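Local coordinates for protein halocarboxylic acid dehalogenase DehI (Pseudomonas putida, PDB 3BJX) that is a group I haloacid dehalogenase that probably hydrolyses the carbon-halogen bond of 2-haloacids, at residues S91-G96 and D233-E238; R242-V247 and Y280-A285. One frame throughout, in Å; residues are numbered along the deposited sequence.

In the fold
Contacts 1 and 2 both use helix 230-248, a worked example of one long helix serving several neighbours. Near its start, contact 1 holds the loop that follows helix 78-90; further on, contact 2 joins it to helix 267-299. The two centres lie 14 Å apart. The centre of contact 1 is about 17 Å and that of contact 2 about 11 Å from the centre of the chain, so contact 2 lies deeper than contact 1. They meet where Ser236 OG packs 3.6 Å from Ala285 CB. Both also reach the second subunit of the dimer. A bound sulfate, probably from the crystallisation liquor, lies about 4 Å from the side chain of Arg244 in contact 2.

Contact 1. Residues S91-G96 and D233-E238; sequences SLLNIG and DAKSRE
Lys235 meets the loop 91-96 with nearly its whole length, and shows how a lysine can use its carbon chain and its charge on different partners. Near the helix the contact is apolar: Leu93 CD2 rests 3.8 Å from Lys235 CB, the two side chains running antiparallel alongside one another. CG of Leu93 stands beside its own backbone N and anti to its carbonyl carbon (chi1 -68°), and from there the CD2 branch returns toward the helix although the CB bond does not point at it. Lys235 begins with CG anti to the backbone N, then bends at both chi2 (59°) and chi3 (74°). The folded chain brings Lys235 CE within 3.2 Å of Leu92 O, while Lys235 CG passes 4.1 Å from Ser91 O. The ammonium is held by its surroundings rather than by the loop: Lys235 NZ donates to Arg90 O and forms a salt bridge at 3.3 Å with Glu238 OE1, which it meets from above the carboxylate plane. A weaker bond runs from Lys235 NZ to Glu238 OE2, an oxygen that also pairs with Arg90 NH1, so one carboxylate serves two cations. The CB bonds of Ser91 and Leu92 point away from segment 233-238; Ser91, its OG bonded back to Leu87 O, packs on Thr288 and Ile292 of helix 267-299, and Leu92 on Glu296. An inverse gamma turn centres on Asn94. Thus the loop leaving helix 78-90 packs on helix 230-248 in an all-helical fold, Lys235 NZ taking the Arg90 carbonyl at that helix's C-terminal end.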
loop_
_atom_site.group_PDB
_atom_site.type_symbol
_atom_site.label_atom_id
_atom_site.label_comp_id
_atom_site.label_asym_id
_atom_site.label_seq_id
_atom_site.Cartn_x
_atom_site.Cartn_y
_atom_site.Cartn_z
ATOM N N SER A 91 5.639 -19.090 1.997
ATOM C CA SER A 91 5.440 -18.256 3.207
ATOM C C SER A 91 6.367 -18.563 4.380
ATOM O O SER A 91 6.500 -17.748 5.311
ATOM C CB SER A 91 4.015 -18.362 3.699
ATOM O OG SER A 91 3.119 -18.057 2.658
ATOM N N LEU A 92 6.998 -19.729 4.370
ATOM C CA LEU A 92 7.819 -20.093 5.517
ATOM C C LEU A 92 9.064 -19.206 5.649
ATOM O O LEU A 92 9.764 -18.949 4.676
ATOM C CB LEU A 92 8.207 -21.574 5.487
ATOM C CG LEU A 92 7.188 -22.698 5.682
ATOM C CD1 LEU A 92 7.938 -23.981 5.381
ATOM C CD2 LEU A 92 6.588 -22.767 7.070
ATOM N N LEU A 93 9.308 -18.736 6.863
ATOM C CA LEU A 93 10.521 -18.000 7.178
ATOM C C LEU A 93 11.626 -18.940 7.642
ATOM O O LEU A 93 11.421 -19.817 8.492
ATOM C CB LEU A 93 10.249 -16.947 8.244
ATOM C CG LEU A 93 9.362 -15.767 7.862
ATOM C CD1 LEU A 93 8.856 -15.073 9.126
ATOM C CD2 LEU A 93 10.099 -14.780 6.950
ATOM N N ASN A 94 12.807 -18.755 7.077
ATOM C CA ASN A 94 13.953 -19.563 7.451
ATOM C C ASN A 94 14.593 -18.943 8.677
ATOM O O ASN A 94 15.577 -18.203 8.558
ATOM C CB ASN A 94 14.947 -19.592 6.303
ATOM C CG ASN A 94 15.810 -20.814 6.322
ATOM O OD1 ASN A 94 15.345 -21.907 6.652
ATOM N ND2 ASN A 94 17.085 -20.646 5.957
ATOM N N ILE A 95 14.019 -19.218 9.847
ATOM C CA ILE A 95 14.420 -18.519 11.074
ATOM C C ILE A 95 15.192 -19.413 12.050
ATOM O O ILE A 95 16.375 -19.171 12.257
ATOM C CB ILE A 95 13.223 -17.751 11.724
ATOM C CG1 ILE A 95 12.951 -16.474 10.936
ATOM C CG2 ILE A 95 13.495 -17.385 13.174
ATOM C CD1 ILE A 95 11.626 -15.849 11.247
ATOM N N GLY A 96 14.532 -20.421 12.631
ATOM C CA GLY A 96 15.157 -21.411 13.536
ATOM C C GLY A 96 16.020 -20.928 14.712
ATOM O O GLY A 96 16.553 -19.808 14.681
ATOM N N ASP A 233 10.046 -8.670 5.747
ATOM C CA ASP A 233 9.702 -7.746 4.681
ATOM C C ASP A 233 10.075 -8.360 3.333
ATOM O O ASP A 233 9.286 -8.314 2.387
ATOM C CB ASP A 233 10.400 -6.389 4.884
ATOM C CG ASP A 233 9.732 -5.512 5.957
ATOM O OD1 ASP A 233 8.633 -5.843 6.461
ATOM O OD2 ASP A 233 10.329 -4.474 6.316
ATOM N N ALA A 234 11.262 -8.967 3.267
ATOM C CA ALA A 234 11.731 -9.628 2.047
ATOM C C ALA A 234 10.822 -10.767 1.588
ATOM O O ALA A 234 10.593 -10.949 0.390
ATOM C CB ALA A 234 13.164 -10.120 2.226
ATOM N N LYS A 235 10.318 -11.533 2.541
ATOM C CA LYS A 235 9.410 -12.631 2.263
ATOM C C LYS A 235 8.046 -12.138 1.760
ATOM O O LYS A 235 7.481 -12.747 0.853
ATOM C CB LYS A 235 9.232 -13.499 3.523
ATOM C CG LYS A 235 8.300 -14.687 3.358
ATOM C CD LYS A 235 8.778 -15.609 2.289
ATOM C CE LYS A 235 10.000 -16.436 2.705
ATOM N NZ LYS A 235 10.454 -17.302 1.554
ATOM N N SER A 236 7.530 -11.060 2.365
ATOM C CA SER A 236 6.327 -10.384 1.895
ATOM C C SER A 236 6.456 -9.853 0.448
ATOM O O SER A 236 5.588 -10.115 -0.389
ATOM C CB SER A 236 5.932 -9.271 2.874
ATOM O OG SER A 236 4.718 -8.660 2.469
ATOM N N ARG A 237 7.548 -9.141 0.151
ATOM C CA ARG A 237 7.849 -8.713 -1.220
ATOM C C ARG A 237 7.832 -9.908 -2.208
ATOM O O ARG A 237 7.256 -9.817 -3.290
ATOM C CB ARG A 237 9.160 -7.913 -1.269
ATOM C CG ARG A 237 8.945 -6.348 -1.298
ATOM C CD ARG A 237 9.984 -5.486 -0.514
ATOM N NE ARG A 237 11.340 -6.044 -0.477
ATOM C CZ ARG A 237 12.175 -5.939 0.565
ATOM N NH1 ARG A 237 11.826 -5.310 1.690
ATOM N NH2 ARG A 237 13.369 -6.493 0.495
ATOM N N GLU A 238 8.398 -11.038 -1.798
ATOM C CA GLU A 238 8.411 -12.257 -2.622
ATOM C C GLU A 238 7.020 -12.838 -2.922
ATOM O O GLU A 238 6.755 -13.268 -4.037
ATOM C CB GLU A 238 9.307 -13.325 -1.977
ATOM C CG GLU A 238 9.048 -14.743 -2.466
ATOM C CD GLU A 238 9.852 -15.751 -1.698
ATOM O OE1 GLU A 238 10.814 -15.314 -1.042
ATOM O OE2 GLU A 238 9.531 -16.956 -1.746
#

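Contact 2. Residues R242-V247 and Y280-A285; sequences RARELV and YQRFIA. Unlike the reference sequence in segment 242-247: Arg244 (reference Pro).
Arg244 and Gln281 reach toward each other between two packed helices, 230-248 and 267-299, of this all-helical fold, a case of polar side chains spanning a buried helix-helix interface. Their flat ends meet crosswise: the guanidinium and amide planes are 85° apart, and Gln281 NE2 sits over one face of the guanidinium. Both Gln281 NE2 and Gln281 OE1 stand 3.6 Å from Arg244 NH2, and the pair is in packing contact, with each group bonded elsewhere. Arg244 leaves its helix with CG anti to the backbone N and then bends at chi3 (-91°), which turns the guanidinium across the amide. Arg282 joins at the edge of the same guanidinium, near its plane, with Arg282 NH2 4.3 Å from Arg244 NH1. A sulfate, probably from the crystallisation liquor, lies about 4 Å from the Arg244 side chain, consistent with a pocket that can accept an anion.

The second shell fixes both partners from helix 112-143. Glu141 OE1 forms a salt bridge with Arg244 NE, which would offset part of the positive charge, and Ser140 OG bonds Gln281 OE1. Tyr197 of the second subunit packs on Arg244, while Arg282 makes a cation-pi contact with Phe278 of its own chain. On the side facing helix 78-90, where Arg242 NE also pairs with Glu86, Arg242 NH1 donates to Glu245 OE1 at 2.9 Å, meeting the carboxylate on its anti side.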
loop_
_atom_site.group_PDB
_atom_site.type_symbol
_atom_site.label_atom_id
_atom_site.label_comp_id
_atom_site.label_asym_id
_atom_site.label_seq_id
_atom_site.Cartn_x
_atom_site.Cartn_y
_atom_site.Cartn_z
ATOM N N ARG A 242 5.398 -12.876 -6.554
ATOM C CA ARG A 242 5.005 -14.194 -7.043
ATOM C C ARG A 242 3.514 -14.290 -7.389
ATOM O O ARG A 242 3.165 -14.747 -8.476
ATOM C CB ARG A 242 5.418 -15.283 -6.054
ATOM C CG ARG A 242 5.171 -16.722 -6.547
ATOM C CD ARG A 242 5.814 -16.938 -7.906
ATOM N NE ARG A 242 5.538 -18.266 -8.425
ATOM C CZ ARG A 242 5.410 -18.545 -9.714
ATOM N NH1 ARG A 242 5.516 -17.574 -10.620
ATOM N NH2 ARG A 242 5.178 -19.799 -10.090
ATOM N N ALA A 243 2.653 -13.849 -6.469
ATOM C CA ALA A 243 1.208 -13.745 -6.706
ATOM C C ALA A 243 0.855 -12.920 -7.948
ATOM O O ALA A 243 -0.096 -13.245 -8.644
ATOM C CB ALA A 243 0.508 -13.183 -5.477
ATOM N N ARG A 244 1.631 -11.861 -8.206
ATOM C CA ARG A 244 1.514 -10.990 -9.400
ATOM C C ARG A 244 1.738 -11.809 -10.665
ATOM O O ARG A 244 0.962 -11.722 -11.587
ATOM C CB ARG A 244 2.480 -9.782 -9.290
ATOM C CG ARG A 244 2.466 -8.728 -10.431
ATOM C CD ARG A 244 3.186 -7.408 -9.994
ATOM N NE ARG A 244 2.263 -6.396 -9.388
ATOM C CZ ARG A 244 2.504 -5.611 -8.326
ATOM N NH1 ARG A 244 3.653 -5.684 -7.656
ATOM N NH2 ARG A 244 1.570 -4.756 -7.930
ATOM N N GLU A 245 2.785 -12.632 -10.678
ATOM C CA GLU A 245 3.083 -13.497 -11.817
ATOM C C GLU A 245 2.023 -14.578 -11.963
ATOM O O GLU A 245 1.575 -14.877 -13.082
ATOM C CB GLU A 245 4.452 -14.165 -11.673
ATOM C CG GLU A 245 5.618 -13.186 -11.549
ATOM C CD GLU A 245 6.874 -13.841 -11.063
ATOM O OE1 GLU A 245 6.802 -14.969 -10.553
ATOM O OE2 GLU A 245 7.940 -13.236 -11.179
ATOM N N LEU A 246 1.639 -15.171 -10.834
ATOM C CA LEU A 246 0.630 -16.201 -10.849
ATOM C C LEU A 246 -0.675 -15.686 -11.466
ATOM O O LEU A 246 -1.308 -16.425 -12.225
ATOM C CB LEU A 246 0.425 -16.831 -9.452
ATOM C CG LEU A 246 1.560 -17.777 -9.045
ATOM C CD1 LEU A 246 1.571 -18.032 -7.560
ATOM C CD2 LEU A 246 1.482 -19.091 -9.810
ATOM N N VAL A 247 -1.082 -14.441 -11.182
ATOM C CA VAL A 247 -2.333 -13.959 -11.819
ATOM C C VAL A 247 -2.219 -13.682 -13.315
ATOM O O VAL A 247 -3.226 -13.768 -14.010
ATOM C CB VAL A 247 -3.123 -12.808 -11.065
ATOM C CG1 VAL A 247 -3.027 -12.961 -9.555
ATOM C CG2 VAL A 247 -2.711 -11.402 -11.540
ATOM N N TYR A 280 -4.028 -4.024 0.209
ATOM C CA TYR A 280 -4.400 -5.387 0.585
ATOM C C TYR A 280 -3.511 -6.484 -0.028
ATOM O O TYR A 280 -3.386 -7.543 0.553
ATOM C CB TYR A 280 -5.912 -5.675 0.438
ATOM C CG TYR A 280 -6.711 -5.265 1.658
ATOM C CD1 TYR A 280 -6.653 -6.008 2.848
ATOM C CD2 TYR A 280 -7.511 -4.122 1.634
ATOM C CE1 TYR A 280 -7.372 -5.607 3.977
ATOM C CE2 TYR A 280 -8.239 -3.725 2.749
ATOM C CZ TYR A 280 -8.161 -4.463 3.907
ATOM O OH TYR A 280 -8.902 -4.051 4.994
ATOM N N GLN A 281 -2.866 -6.226 -1.167
ATOM C CA GLN A 281 -1.786 -7.126 -1.640
ATOM C C GLN A 281 -0.746 -7.365 -0.540
ATOM O O GLN A 281 -0.396 -8.506 -0.246
ATOM C CB GLN A 281 -1.096 -6.574 -2.887
ATOM C CG GLN A 281 -1.994 -6.362 -4.087
ATOM C CD GLN A 281 -1.238 -5.880 -5.293
ATOM O OE1 GLN A 281 -1.230 -4.686 -5.618
ATOM N NE2 GLN A 281 -0.602 -6.794 -5.975
ATOM N N ARG A 282 -0.281 -6.278 0.079
ATOM C CA ARG A 282 0.775 -6.339 1.094
ATOM C C ARG A 282 0.244 -6.843 2.427
ATOM O O ARG A 282 0.953 -7.541 3.153
ATOM C CB ARG A 282 1.428 -4.962 1.291
ATOM C CG ARG A 282 2.405 -4.550 0.231
ATOM C CD ARG A 282 1.731 -4.034 -1.028
ATOM N NE ARG A 282 2.724 -3.685 -2.035
ATOM C CZ ARG A 282 2.454 -3.467 -3.313
ATOM N NH1 ARG A 282 1.196 -3.498 -3.749
ATOM N NH2 ARG A 282 3.446 -3.173 -4.150
ATOM N N PHE A 283 -1.002 -6.491 2.734
ATOM C CA PHE A 283 -1.636 -6.855 3.994
ATOM C C PHE A 283 -1.805 -8.358 4.077
ATOM O O PHE A 283 -1.373 -8.985 5.069
ATOM C CB PHE A 283 -2.971 -6.110 4.165
ATOM C CG PHE A 283 -3.717 -6.443 5.449
ATOM C CD1 PHE A 283 -3.673 -5.581 6.534
ATOM C CD2 PHE A 283 -4.468 -7.608 5.560
ATOM C CE1 PHE A 283 -4.348 -5.864 7.710
ATOM C CE2 PHE A 283 -5.158 -7.910 6.737
ATOM C CZ PHE A 283 -5.089 -7.034 7.812
ATOM N N ILE A 284 -2.416 -8.928 3.027
ATOM C CA ILE A 284 -2.635 -10.375 2.914
ATOM C C ILE A 284 -1.313 -11.124 2.891
ATOM O O ILE A 284 -1.149 -12.106 3.624
ATOM C CB ILE A 284 -3.401 -10.788 1.644
ATOM C CG1 ILE A 284 -4.638 -9.918 1.400
ATOM C CG2 ILE A 284 -3.743 -12.306 1.709
ATOM C CD1 ILE A 284 -5.816 -10.252 2.212
ATOM N N ALA A 285 -0.381 -10.705 2.032
ATOM C CA ALA A 285 0.990 -11.265 2.077
ATOM C C ALA A 285 1.522 -11.289 3.517
ATOM O O ALA A 285 1.942 -12.347 3.996
ATOM C CB ALA A 285 1.949 -10.531 1.153
#